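Local coordinates for Mgp-operon protein 3 (Mycoplasma pneumoniae, PDB 6RJ1) that probably acts as a surface adhesin that works with the P1 protein in attaching the bacterium to sugars on host cells, at residues A[155-160]-A[530-534]; A[474-478]-A[490-496]; A[485-491]-A[707-712]. All coordinates share one frame; numbering follows the deposited sequence.

Contact 1 (A[155-160]-A[530-534]); sequences GSLYKT and AQGLT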
ATOM      1  N   GLY A 155      -1.331   2.636  27.236  1.00 81.61           N
ATOM      2  CA  GLY A 155      -1.406   1.742  26.088  1.00 80.13           C
ATOM      3  C   GLY A 155      -0.121   0.982  25.821  1.00 81.49           C
ATOM      4  O   GLY A 155       0.974   1.477  26.112  1.00 81.48           O
ATOM      5  N   SER A 156      -0.245  -0.228  25.255  1.00 75.19           N
ATOM      6  CA  SER A 156       0.896  -1.090  24.964  1.00 73.12           C
ATOM      7  C   SER A 156       0.925  -1.632  23.541  1.00 71.80           C
ATOM      8  O   SER A 156       0.112  -2.491  23.181  1.00 71.59           O
ATOM      9  CB  SER A 156       0.965  -2.235  25.971  1.00 77.20           C
ATOM     10  OG  SER A 156       1.948  -3.194  25.620  1.00 87.86           O
ATOM     11  N   LEU A 157       1.912  -1.175  22.754  1.00 64.61           N
ATOM     12  CA  LEU A 157       2.149  -1.652  21.398  1.00 63.20           C
ATOM     13  C   LEU A 157       2.598  -3.117  21.456  1.00 67.60           C
ATOM     14  O   LEU A 157       2.190  -3.914  20.614  1.00 67.21           O
ATOM     15  CB  LEU A 157       3.192  -0.769  20.702  1.00 62.68           C
ATOM     16  CG  LEU A 157       3.685  -1.162  19.294  1.00 66.80           C
ATOM     17  CD1 LEU A 157       2.536  -1.314  18.288  1.00 66.25           C
ATOM     18  CD2 LEU A 157       4.658  -0.146  18.785  1.00 68.99           C
ATOM     19  N   TYR A 158       3.382  -3.477  22.488  1.00 65.04           N
ATOM     20  CA  TYR A 158       3.846  -4.843  22.720  1.00 65.26           C
ATOM     21  C   TYR A 158       2.667  -5.832  22.787  1.00 69.33           C
ATOM     22  O   TYR A 158       2.714  -6.889  22.149  1.00 69.08           O
ATOM     23  CB  TYR A 158       4.715  -4.929  23.987  1.00 66.24           C
ATOM     24  CG  TYR A 158       5.224  -6.331  24.234  1.00 67.93           C
ATOM     25  CD1 TYR A 158       6.289  -6.844  23.501  1.00 70.10           C
ATOM     26  CD2 TYR A 158       4.596  -7.171  25.147  1.00 68.56           C
ATOM     27  CE1 TYR A 158       6.731  -8.152  23.687  1.00 70.08           C
ATOM     28  CE2 TYR A 158       5.034  -8.477  25.346  1.00 69.31           C
ATOM     29  CZ  TYR A 158       6.088  -8.969  24.597  1.00 75.00           C
ATOM     30  OH  TYR A 158       6.515 -10.256  24.756  1.00 76.34           O
ATOM     31  N   LYS A 159       1.610  -5.472  23.538  1.00 65.11           N
ATOM     32  CA  LYS A 159       0.414  -6.295  23.694  1.00 64.46           C
ATOM     33  C   LYS A 159      -0.283  -6.533  22.359  1.00 67.74           C
ATOM     34  O   LYS A 159      -0.711  -7.658  22.100  1.00 67.35           O
ATOM     35  CB  LYS A 159      -0.541  -5.696  24.738  1.00 66.62           C
ATOM     36  CG  LYS A 159      -0.066  -5.897  26.167  1.00 78.29           C
ATOM     37  CD  LYS A 159      -1.154  -5.597  27.179  1.00 88.92           C
ATOM     38  CE  LYS A 159      -0.660  -5.726  28.602  1.00 95.71           C
ATOM     39  NZ  LYS A 159       0.058  -4.502  29.051  1.00106.26           N
ATOM     40  N   THR A 160      -0.339  -5.493  21.492  1.00 64.11           N
ATOM     41  CA  THR A 160      -0.934  -5.562  20.149  1.00 63.34           C
ATOM     42  C   THR A 160      -0.151  -6.532  19.274  1.00 67.36           C
ATOM     43  O   THR A 160      -0.758  -7.351  18.585  1.00 68.06           O
ATOM     44  CB  THR A 160      -0.956  -4.169  19.474  1.00 67.21           C
ATOM     45  OG1 THR A 160      -1.538  -3.206  20.347  1.00 63.02           O
ATOM     46  CG2 THR A 160      -1.693  -4.171  18.120  1.00 65.16           C
ATOM     47  N   ALA A 530      -7.703   0.327  21.553  1.00 59.33           N
ATOM     48  CA  ALA A 530      -7.636   0.156  23.006  1.00 59.72           C
ATOM     49  C   ALA A 530      -6.275   0.594  23.549  1.00 66.35           C
ATOM     50  O   ALA A 530      -6.199   1.046  24.694  1.00 67.41           O
ATOM     51  CB  ALA A 530      -7.895  -1.296  23.369  1.00 60.18           C
ATOM     52  N   GLN A 531      -5.205   0.477  22.724  1.00 62.45           N
ATOM     53  CA  GLN A 531      -3.839   0.854  23.112  1.00 62.17           C
ATOM     54  C   GLN A 531      -3.509   2.327  22.806  1.00 67.65           C
ATOM     55  O   GLN A 531      -2.412   2.799  23.124  1.00 68.28           O
ATOM     56  CB  GLN A 531      -2.802  -0.100  22.487  1.00 63.07           C
ATOM     57  CG  GLN A 531      -3.109  -1.591  22.672  1.00 68.25           C
ATOM     58  CD  GLN A 531      -3.409  -1.993  24.093  1.00 83.62           C
ATOM     59  OE1 GLN A 531      -2.619  -1.758  25.009  1.00 69.39           O
ATOM     60  NE2 GLN A 531      -4.567  -2.608  24.302  1.00 86.84           N
ATOM     61  N   GLY A 532      -4.470   3.036  22.215  1.00 63.84           N
ATOM     62  CA  GLY A 532      -4.347   4.446  21.871  1.00 63.16           C
ATOM     63  C   GLY A 532      -3.439   4.691  20.690  1.00 66.31           C
ATOM     64  O   GLY A 532      -2.840   5.761  20.581  1.00 67.10           O
ATOM     65  N   LEU A 533      -3.321   3.701  19.806  1.00 61.41           N
ATOM     66  CA  LEU A 533      -2.493   3.799  18.612  1.00 60.30           C
ATOM     67  C   LEU A 533      -3.356   4.091  17.375  1.00 64.87           C
ATOM     68  O   LEU A 533      -4.585   3.996  17.447  1.00 65.29           O
ATOM     69  CB  LEU A 533      -1.622   2.543  18.452  1.00 59.92           C
ATOM     70  CG  LEU A 533      -0.636   2.265  19.613  1.00 63.88           C
ATOM     71  CD1 LEU A 533      -0.189   0.834  19.618  1.00 64.18           C
ATOM     72  CD2 LEU A 533       0.571   3.208  19.596  1.00 62.91           C
ATOM     73  N   THR A 534      -2.730   4.524  16.272  1.00 60.20           N
ATOM     74  CA  THR A 534      -3.460   4.884  15.062  1.00 59.29           C
ATOM     75  C   THR A 534      -3.212   3.823  13.961  1.00 61.18           C
ATOM     76  O   THR A 534      -2.785   2.701  14.279  1.00 59.46           O
ATOM     77  CB  THR A 534      -3.166   6.359  14.670  1.00 68.49           C
ATOM     78  OG1 THR A 534      -4.046   6.763  13.618  1.00 70.85           O
ATOM     79  CG2 THR A 534      -1.697   6.621  14.278  1.00 66.06           C
TER

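Contact 2 (A[474-478]-A[490-496]); sequences PSLWY and ATWWAKT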
ATOM      1  N   PRO A 474       2.232  -4.688   2.785  1.00 61.36           N
ATOM      2  CA  PRO A 474       2.073  -3.604   3.776  1.00 60.48           C
ATOM      3  C   PRO A 474       3.283  -3.475   4.699  1.00 62.77           C
ATOM      4  O   PRO A 474       3.938  -4.471   5.013  1.00 61.75           O
ATOM      5  CB  PRO A 474       0.808  -4.007   4.540  1.00 61.96           C
ATOM      6  CG  PRO A 474       0.727  -5.477   4.391  1.00 65.70           C
ATOM      7  CD  PRO A 474       1.244  -5.766   3.021  1.00 61.78           C
ATOM      8  N   SER A 475       3.613  -2.232   5.070  1.00 58.60           N
ATOM      9  CA  SER A 475       4.738  -1.915   5.938  1.00 57.18           C
ATOM     10  C   SER A 475       4.238  -1.219   7.198  1.00 61.14           C
ATOM     11  O   SER A 475       3.400  -0.324   7.120  1.00 60.75           O
ATOM     12  CB  SER A 475       5.783  -1.086   5.197  1.00 60.25           C
ATOM     13  OG  SER A 475       5.276   0.160   4.755  1.00 68.97           O
ATOM     14  N   LEU A 476       4.737  -1.660   8.359  1.00 57.84           N
ATOM     15  CA  LEU A 476       4.343  -1.174   9.671  1.00 57.26           C
ATOM     16  C   LEU A 476       5.239  -0.069  10.224  1.00 61.31           C
ATOM     17  O   LEU A 476       4.912   0.543  11.249  1.00 61.48           O
ATOM     18  CB  LEU A 476       4.262  -2.365  10.649  1.00 57.26           C
ATOM     19  CG  LEU A 476       2.933  -3.144  10.704  1.00 62.19           C
ATOM     20  CD1 LEU A 476       2.664  -3.936   9.412  1.00 62.87           C
ATOM     21  CD2 LEU A 476       2.936  -4.109  11.853  1.00 63.31           C
ATOM     22  N   TRP A 477       6.364   0.196   9.553  1.00 58.04           N
ATOM     23  CA  TRP A 477       7.326   1.205  10.000  1.00 58.09           C
ATOM     24  C   TRP A 477       8.071   1.872   8.843  1.00 62.24           C
ATOM     25  O   TRP A 477       7.969   1.427   7.696  1.00 62.10           O
ATOM     26  CB  TRP A 477       8.305   0.591  11.018  1.00 56.94           C
ATOM     27  CG  TRP A 477       8.986  -0.642  10.509  1.00 57.90           C
ATOM     28  CD1 TRP A 477      10.026  -0.701   9.625  1.00 60.88           C
ATOM     29  CD2 TRP A 477       8.657  -2.000  10.838  1.00 57.40           C
ATOM     30  NE1 TRP A 477      10.383  -2.010   9.401  1.00 60.46           N
ATOM     31  CE2 TRP A 477       9.551  -2.832  10.124  1.00 61.52           C
ATOM     32  CE3 TRP A 477       7.711  -2.596  11.687  1.00 58.42           C
ATOM     33  CZ2 TRP A 477       9.514  -4.227  10.222  1.00 60.43           C
ATOM     34  CZ3 TRP A 477       7.669  -3.981  11.778  1.00 59.95           C
ATOM     35  CH2 TRP A 477       8.559  -4.779  11.047  1.00 60.61           C
ATOM     36  N   TYR A 478       8.813   2.949   9.147  1.00 58.92           N
ATOM     37  CA  TYR A 478       9.594   3.713   8.168  1.00 59.02           C
ATOM     38  C   TYR A 478      10.804   4.340   8.847  1.00 63.83           C
ATOM     39  O   TYR A 478      10.797   4.518  10.059  1.00 63.94           O
ATOM     40  CB  TYR A 478       8.724   4.790   7.493  1.00 60.00           C
ATOM     41  CG  TYR A 478       8.199   5.845   8.447  1.00 61.02           C
ATOM     42  CD1 TYR A 478       7.078   5.604   9.237  1.00 61.72           C
ATOM     43  CD2 TYR A 478       8.814   7.092   8.544  1.00 62.04           C
ATOM     44  CE1 TYR A 478       6.590   6.569  10.111  1.00 62.14           C
ATOM     45  CE2 TYR A 478       8.333   8.067   9.416  1.00 63.29           C
ATOM     46  CZ  TYR A 478       7.215   7.803  10.192  1.00 71.67           C
ATOM     47  OH  TYR A 478       6.730   8.761  11.047  1.00 73.73           O
ATOM     48  N   ALA A 490      13.616   2.447  13.214  1.00 57.62           N
ATOM     49  CA  ALA A 490      12.456   2.844  12.432  1.00 55.64           C
ATOM     50  C   ALA A 490      11.398   3.482  13.332  1.00 58.53           C
ATOM     51  O   ALA A 490      11.383   3.260  14.555  1.00 57.60           O
ATOM     52  CB  ALA A 490      11.872   1.630  11.731  1.00 56.20           C
ATOM     53  N   THR A 491      10.512   4.275  12.720  1.00 55.02           N
ATOM     54  CA  THR A 491       9.367   4.911  13.370  1.00 54.94           C
ATOM     55  C   THR A 491       8.151   4.068  13.006  1.00 58.82           C
ATOM     56  O   THR A 491       7.977   3.727  11.839  1.00 57.48           O
ATOM     57  CB  THR A 491       9.181   6.358  12.871  1.00 62.53           C
ATOM     58  OG1 THR A 491      10.433   7.042  12.896  1.00 64.44           O
ATOM     59  CG2 THR A 491       8.128   7.132  13.669  1.00 56.82           C
ATOM     60  N   TRP A 492       7.311   3.739  13.998  1.00 56.91           N
ATOM     61  CA  TRP A 492       6.087   2.967  13.785  1.00 56.38           C
ATOM     62  C   TRP A 492       5.042   3.820  13.081  1.00 58.52           C
ATOM     63  O   TRP A 492       4.858   4.979  13.459  1.00 57.82           O
ATOM     64  CB  TRP A 492       5.513   2.514  15.132  1.00 55.30           C
ATOM     65  CG  TRP A 492       6.344   1.494  15.839  1.00 56.41           C
ATOM     66  CD1 TRP A 492       7.231   1.716  16.850  1.00 59.35           C
ATOM     67  CD2 TRP A 492       6.336   0.082  15.609  1.00 56.35           C
ATOM     68  NE1 TRP A 492       7.782   0.526  17.262  1.00 59.05           N
ATOM     69  CE2 TRP A 492       7.256  -0.495  16.511  1.00 60.46           C
ATOM     70  CE3 TRP A 492       5.635  -0.758  14.729  1.00 57.70           C
ATOM     71  CZ2 TRP A 492       7.490  -1.872  16.563  1.00 59.75           C
ATOM     72  CZ3 TRP A 492       5.881  -2.121  14.769  1.00 59.27           C
ATOM     73  CH2 TRP A 492       6.794  -2.665  15.681  1.00 59.94           C
ATOM     74  N   TRP A 493       4.327   3.243  12.094  1.00 54.69           N
ATOM     75  CA  TRP A 493       3.229   3.948  11.429  1.00 54.54           C
ATOM     76  C   TRP A 493       2.061   4.172  12.410  1.00 61.77           C
ATOM     77  O   TRP A 493       1.404   5.216  12.351  1.00 61.91           O
ATOM     78  CB  TRP A 493       2.748   3.202  10.182  1.00 52.34           C
ATOM     79  CG  TRP A 493       3.537   3.507   8.944  1.00 52.51           C
ATOM     80  CD1 TRP A 493       4.227   2.617   8.175  1.00 55.02           C
ATOM     81  CD2 TRP A 493       3.706   4.792   8.325  1.00 52.36           C
ATOM     82  NE1 TRP A 493       4.809   3.261   7.111  1.00 54.20           N
ATOM     83  CE2 TRP A 493       4.504   4.598   7.175  1.00 55.96           C
ATOM     84  CE3 TRP A 493       3.243   6.092   8.621  1.00 53.49           C
ATOM     85  CZ2 TRP A 493       4.879   5.659   6.337  1.00 55.38           C
ATOM     86  CZ3 TRP A 493       3.598   7.138   7.783  1.00 54.79           C
ATOM     87  CH2 TRP A 493       4.418   6.923   6.663  1.00 55.39           C
ATOM     88  N   ALA A 494       1.850   3.208  13.342  1.00 59.66           N
ATOM     89  CA  ALA A 494       0.825   3.249  14.389  1.00 60.14           C
ATOM     90  C   ALA A 494       1.057   4.398  15.369  1.00 64.96           C
ATOM     91  O   ALA A 494       0.137   4.778  16.092  1.00 65.35           O
ATOM     92  CB  ALA A 494       0.776   1.920  15.135  1.00 60.81           C
ATOM     93  N   LYS A 495       2.290   4.931  15.410  1.00 61.67           N
ATOM     94  CA  LYS A 495       2.676   6.064  16.259  1.00 61.09           C
ATOM     95  C   LYS A 495       2.814   7.354  15.412  1.00 64.72           C
ATOM     96  O   LYS A 495       3.256   8.383  15.927  1.00 63.82           O
ATOM     97  CB  LYS A 495       3.961   5.756  17.035  1.00 62.72           C
ATOM     98  CG  LYS A 495       3.741   4.871  18.250  1.00 73.03           C
ATOM     99  CD  LYS A 495       5.043   4.353  18.852  1.00 83.78           C
ATOM    100  CE  LYS A 495       5.688   5.316  19.820  1.00106.29           C
ATOM    101  NZ  LYS A 495       6.725   4.652  20.660  1.00120.76           N
ATOM    102  N   THR A 496       2.423   7.291  14.111  1.00 60.42           N
ATOM    103  CA  THR A 496       2.436   8.436  13.202  1.00 59.76           C
ATOM    104  C   THR A 496       0.998   8.773  12.824  1.00 64.50           C
ATOM    105  O   THR A 496       0.396   8.111  11.971  1.00 64.43           O
ATOM    106  CB  THR A 496       3.353   8.214  11.989  1.00 63.74           C
ATOM    107  OG1 THR A 496       4.623   7.739  12.425  1.00 62.74           O
ATOM    108  CG2 THR A 496       3.543   9.480  11.172  1.00 60.86           C
TER
HETATM  109  O   HOH W   1       6.923   2.165   5.302  1.00 58.81           O
HETATM  110  O   HOH W   2       2.673   0.474  12.680  1.00 57.56           O

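Contact 3 (A[485-491]-A[707-712]); sequences QESGKAT and ARENAQ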
ATOM      1  N   GLN A 485      24.899   9.565  11.253  1.00 87.03           N
ATOM      2  CA  GLN A 485      24.644   8.425  12.155  1.00 85.56           C
ATOM      3  C   GLN A 485      25.231   7.101  11.645  1.00 86.63           C
ATOM      4  O   GLN A 485      25.426   6.937  10.444  1.00 86.39           O
ATOM      5  CB  GLN A 485      23.133   8.250  12.398  1.00 86.90           C
ATOM      6  CG  GLN A 485      22.496   9.284  13.331  1.00105.82           C
ATOM      7  CD  GLN A 485      21.069   8.935  13.735  1.00123.65           C
ATOM      8  OE1 GLN A 485      20.251   8.443  12.937  1.00116.75           O
ATOM      9  NE2 GLN A 485      20.729   9.205  14.992  1.00114.49           N
ATOM     10  N   GLU A 486      25.506   6.158  12.564  1.00 81.30           N
ATOM     11  CA  GLU A 486      26.028   4.820  12.254  1.00 80.38           C
ATOM     12  C   GLU A 486      24.861   3.872  11.970  1.00 82.20           C
ATOM     13  O   GLU A 486      25.001   2.919  11.201  1.00 82.49           O
ATOM     14  CB  GLU A 486      26.849   4.270  13.434  1.00 81.94           C
ATOM     15  CG  GLU A 486      28.267   4.811  13.530  1.00 95.79           C
ATOM     16  CD  GLU A 486      29.327   4.008  12.802  1.00121.64           C
ATOM     17  OE1 GLU A 486      29.360   4.052  11.550  1.00129.89           O
ATOM     18  OE2 GLU A 486      30.143   3.351  13.485  1.00114.64           O
ATOM     19  N   SER A 487      23.722   4.125  12.633  1.00 76.30           N
ATOM     20  CA  SER A 487      22.485   3.357  12.535  1.00 75.15           C
ATOM     21  C   SER A 487      21.292   4.236  12.942  1.00 76.40           C
ATOM     22  O   SER A 487      21.479   5.347  13.442  1.00 76.27           O
ATOM     23  CB  SER A 487      22.564   2.097  13.402  1.00 78.83           C
ATOM     24  OG  SER A 487      21.684   2.094  14.517  1.00 89.35           O
ATOM     25  N   GLY A 488      20.087   3.722  12.725  1.00 70.26           N
ATOM     26  CA  GLY A 488      18.858   4.413  13.077  1.00 68.83           C
ATOM     27  C   GLY A 488      17.676   3.478  13.135  1.00 69.44           C
ATOM     28  O   GLY A 488      17.475   2.685  12.213  1.00 69.96           O
ATOM     29  N   LYS A 489      16.901   3.553  14.229  1.00 63.02           N
ATOM     30  CA  LYS A 489      15.695   2.748  14.447  1.00 61.13           C
ATOM     31  C   LYS A 489      14.570   3.313  13.601  1.00 64.30           C
ATOM     32  O   LYS A 489      14.567   4.516  13.297  1.00 65.22           O
ATOM     33  CB  LYS A 489      15.270   2.767  15.922  1.00 62.27           C
ATOM     34  CG  LYS A 489      16.186   2.003  16.862  1.00 65.09           C
ATOM     35  CD  LYS A 489      15.887   2.350  18.307  1.00 70.26           C
ATOM     36  CE  LYS A 489      16.848   1.658  19.235  1.00 80.17           C
ATOM     37  NZ  LYS A 489      16.462   1.827  20.655  1.00 95.11           N
ATOM     38  N   ALA A 490      13.616   2.447  13.214  1.00 57.62           N
ATOM     39  CA  ALA A 490      12.456   2.844  12.432  1.00 55.64           C
ATOM     40  C   ALA A 490      11.398   3.482  13.332  1.00 58.53           C
ATOM     41  O   ALA A 490      11.383   3.260  14.555  1.00 57.60           O
ATOM     42  CB  ALA A 490      11.872   1.630  11.731  1.00 56.20           C
ATOM     43  N   THR A 491      10.512   4.275  12.720  1.00 55.02           N
ATOM     44  CA  THR A 491       9.367   4.911  13.370  1.00 54.94           C
ATOM     45  C   THR A 491       8.151   4.068  13.006  1.00 58.82           C
ATOM     46  O   THR A 491       7.977   3.727  11.839  1.00 57.48           O
ATOM     47  CB  THR A 491       9.181   6.358  12.871  1.00 62.53           C
ATOM     48  OG1 THR A 491      10.433   7.042  12.896  1.00 64.44           O
ATOM     49  CG2 THR A 491       8.128   7.132  13.669  1.00 56.82           C
ATOM     50  N   ALA A 707       9.721  12.363  13.847  1.00 73.86           N
ATOM     51  CA  ALA A 707       9.682  10.936  13.542  1.00 73.22           C
ATOM     52  C   ALA A 707      11.002  10.264  13.931  1.00 77.49           C
ATOM     53  O   ALA A 707      10.975   9.144  14.442  1.00 77.35           O
ATOM     54  CB  ALA A 707       9.382  10.719  12.069  1.00 73.60           C
ATOM     55  N   ARG A 708      12.146  10.960  13.734  1.00 73.88           N
ATOM     56  CA  ARG A 708      13.472  10.456  14.106  1.00 73.91           C
ATOM     57  C   ARG A 708      13.591  10.406  15.631  1.00 80.80           C
ATOM     58  O   ARG A 708      14.063   9.406  16.171  1.00 80.48           O
ATOM     59  CB  ARG A 708      14.596  11.304  13.472  1.00 71.99           C
ATOM     60  CG  ARG A 708      15.981  11.060  14.069  1.00 80.31           C
ATOM     61  CD  ARG A 708      17.086  11.003  13.048  1.00 88.29           C
ATOM     62  NE  ARG A 708      17.539  12.331  12.645  1.00 99.49           N
ATOM     63  CZ  ARG A 708      18.806  12.725  12.673  1.00120.85           C
ATOM     64  NH1 ARG A 708      19.756  11.903  13.102  1.00109.80           N
ATOM     65  NH2 ARG A 708      19.135  13.947  12.273  1.00115.76           N
ATOM     66  N   GLU A 709      13.138  11.480  16.315  1.00 79.73           N
ATOM     67  CA  GLU A 709      13.155  11.604  17.773  1.00 80.24           C
ATOM     68  C   GLU A 709      12.256  10.556  18.418  1.00 85.06           C
ATOM     69  O   GLU A 709      12.673   9.915  19.385  1.00 85.31           O
ATOM     70  CB  GLU A 709      12.770  13.027  18.209  1.00 81.94           C
ATOM     71  CG  GLU A 709      13.898  14.035  18.031  1.00 96.87           C
ATOM     72  CD  GLU A 709      13.562  15.511  18.183  1.00126.08           C
ATOM     73  OE1 GLU A 709      12.375  15.846  18.408  1.00123.29           O
ATOM     74  OE2 GLU A 709      14.499  16.338  18.071  1.00120.24           O
ATOM     75  N   ASN A 710      11.048  10.344  17.856  1.00 81.73           N
ATOM     76  CA  ASN A 710      10.084   9.333  18.311  1.00 81.31           C
ATOM     77  C   ASN A 710      10.664   7.915  18.178  1.00 86.37           C
ATOM     78  O   ASN A 710      10.387   7.071  19.028  1.00 86.86           O
ATOM     79  CB  ASN A 710       8.774   9.463  17.535  1.00 77.83           C
ATOM     80  CG  ASN A 710       7.722   8.441  17.856  1.00 90.30           C
ATOM     81  OD1 ASN A 710       6.944   8.580  18.794  1.00 83.64           O
ATOM     82  ND2 ASN A 710       7.634   7.416  17.053  1.00 81.79           N
ATOM     83  N   ALA A 711      11.469   7.666  17.129  1.00 83.07           N
ATOM     84  CA  ALA A 711      12.112   6.374  16.888  1.00 83.66           C
ATOM     85  C   ALA A 711      13.255   6.109  17.881  1.00 90.03           C
ATOM     86  O   ALA A 711      13.419   4.976  18.339  1.00 89.13           O
ATOM     87  CB  ALA A 711      12.636   6.315  15.463  1.00 84.35           C
ATOM     88  N   GLN A 712      14.033   7.159  18.215  1.00 89.29           N
ATOM     89  CA  GLN A 712      15.198   7.099  19.102  1.00 90.54           C
ATOM     90  C   GLN A 712      14.850   6.999  20.590  1.00 98.10           C
ATOM     91  O   GLN A 712      15.729   6.668  21.391  1.00 97.68           O
ATOM     92  CB  GLN A 712      16.149   8.281  18.830  1.00 92.04           C
ATOM     93  CG  GLN A 712      17.410   7.908  18.026  1.00114.62           C
ATOM     94  CD  GLN A 712      17.164   7.295  16.650  1.00133.08           C
ATOM     95  OE1 GLN A 712      17.420   6.105  16.417  1.00125.99           O
ATOM     96  NE2 GLN A 712      16.684   8.093  15.703  1.00124.98           N
TER

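Contact 1 (A[155-160]-A[530-534])
The amide of Q531 and the first turn of helix 157-163 meet through one directional hydrogen bond, from S156 N to Q531 OE1 at 2.8 Å. The N-H points at the oxygen at 156° and reaches it in the carbonyl plane, on a lone pair. Q531 arrives there by folding: its chain bends at chi2 (-51°), which brings the carboxamide back over the start of the helix instead of sending it outward. The second polar link belongs to the helix itself. With S156 OG anti to the backbone N (chi1 172°), the hydroxyl receives K159 N at 3.1 Å.

S156 is thus a helix N-cap whose own N-H is taken by a residue from a distant loop. In a classical capping box that N-H is taken by the side chain three positions on; here a glutamine supplies the acceptor, while K159, which occupies that position, sends its ammonium group to a salt bridge with E142. The loop carrying Q531 leads from helix 503-511 to strand 538-546, so the contact fixes this connection against the amino-terminal end of a helix some 370 residues earlier.

Weaker and apolar contacts fill in around the bond. G155 CA lies 3.3 Å from Q531 O in a CA-H...O contact, where the two backbones come together. T160 and Q531 slide past each other in opposite directions, T160 OG1 lying 3.2 Å from Q531 CG while its hydrogen bond goes to S526 O. Apart from the polar group, L157 and L533 cross at about a right angle, L157 CD1 and L533 CD1 being 3.7 Å apart. L533 CD1 also lies against L157 CB and the L157 backbone.

Contact 2 (A[474-478]-A[490-496])
Y478 lies between W493 and T491, set there by a first torsion (chi1 63°) that places CG between the backbone N and the carbonyl carbon. CB and CG pass W493 CZ2, the latter at 3.9 Å. CD1 then sits over the centre of the W493 six-membered ring, 3.4 Å from its CE2; the two ring planes make 34°, an oblique meeting. On the other face of the phenol, T491 CB makes a CH-pi contact, 3.9 Å from the ring centroid. CE1 approaches T496 OG1, which lies in the ring plane at the edge. At the tip, OH donates to T496 OG1 at 2.7 Å, and T496 OG1 donates in turn to W492 O. That carbonyl also accepts from K495 N, arriving from the opposite face of its plane, so the relay ends on a doubly held oxygen.

The frame is a beta hairpin of strands 477-482 and 487-492, neighbours in a mixed eight-stranded sheet, where 487-492 also lies beside strand 125-135. Y478 and T491 form its antiparallel hydrogen-bonded pair, with T491 N to Y478 O at 2.7 Å and Y478 N to T491 O at 2.9 Å; W477 and W492 form the non-hydrogen-bonded pair. Past the strand the chain turns, yet W493 N still reaches L476 O at 2.9 Å, almost straight.

On the face opposite Y478, the indoles of W477 and W492 run side by side in the same direction but stand at 88°. The edge of W477 is directed at the face of W492 in an offset edge-to-face pair, centroids 5.5 Å apart, and W492 NE1 bonds to Y138 O. A water joins S475 OG, W477 O and W493 NE1, lying in the indole plane of W493; a second links L476 O to A494 N.

Contact 3 (A[485-491]-A[707-712])
Strand 487-489 and helix 707-712 run almost perpendicular, at 86° with axes 8.1 Å apart, and the closest CA atoms are those of T491 and A711, CA to CA 4.7 Å. T491 OG1 donates to A707 O at 2.7 Å, arriving well above the carbonyl plane. The intrahelical donor A711 N approaches from the other face, so this oxygen serves the helix and the strand together. The small A711 CB settles against the strand backbone, 3.4 Å from both K489 O and A490 O.

In the fold, helix 701-712 lies across the face of the sheet that carries T491 and Y478, with the neighbouring strand 477-482 reaching A707 through Y478. Further along, Q712 bends at chi2 (59°), which turns its amide back toward the strand, and OE1 receives K489 N in a weak bond of 3.4 Å. K489 itself stretches past A711 O, CD to O 3.6 Å. Near the hairpin turn, Q485 and R708 slide past each other in opposite directions, amide and guanidinium planes 84° apart. Q485 CD lies at the guanidinium edge, 3.3 Å from R708 NH1, while Q485 OE1 bonds to G482 N.

From the N terminus, the chain first passes 155-160, whose partner 530-534 closes the long loop of contact 1 and joins the start of helix 157-163 to the connection between helix 503-511 and strand 538-546. Inside that loop lies the hairpin of contact 2, nested and short. Contact 3 starts on the same hairpin strand but closes only at 707-712, so it crosses both others. Contacts 2 and 3 share A490 and T491, so one strand both pairs in the eight-stranded sheet and carries helix 701-712. Contacts 1 and 2 meet directly: T534 N lies 2.9 Å from A494 O, a probable hydrogen bond, and L157 packs on W492. Contacts 1 and 3 do not touch, but contact 2 touches both.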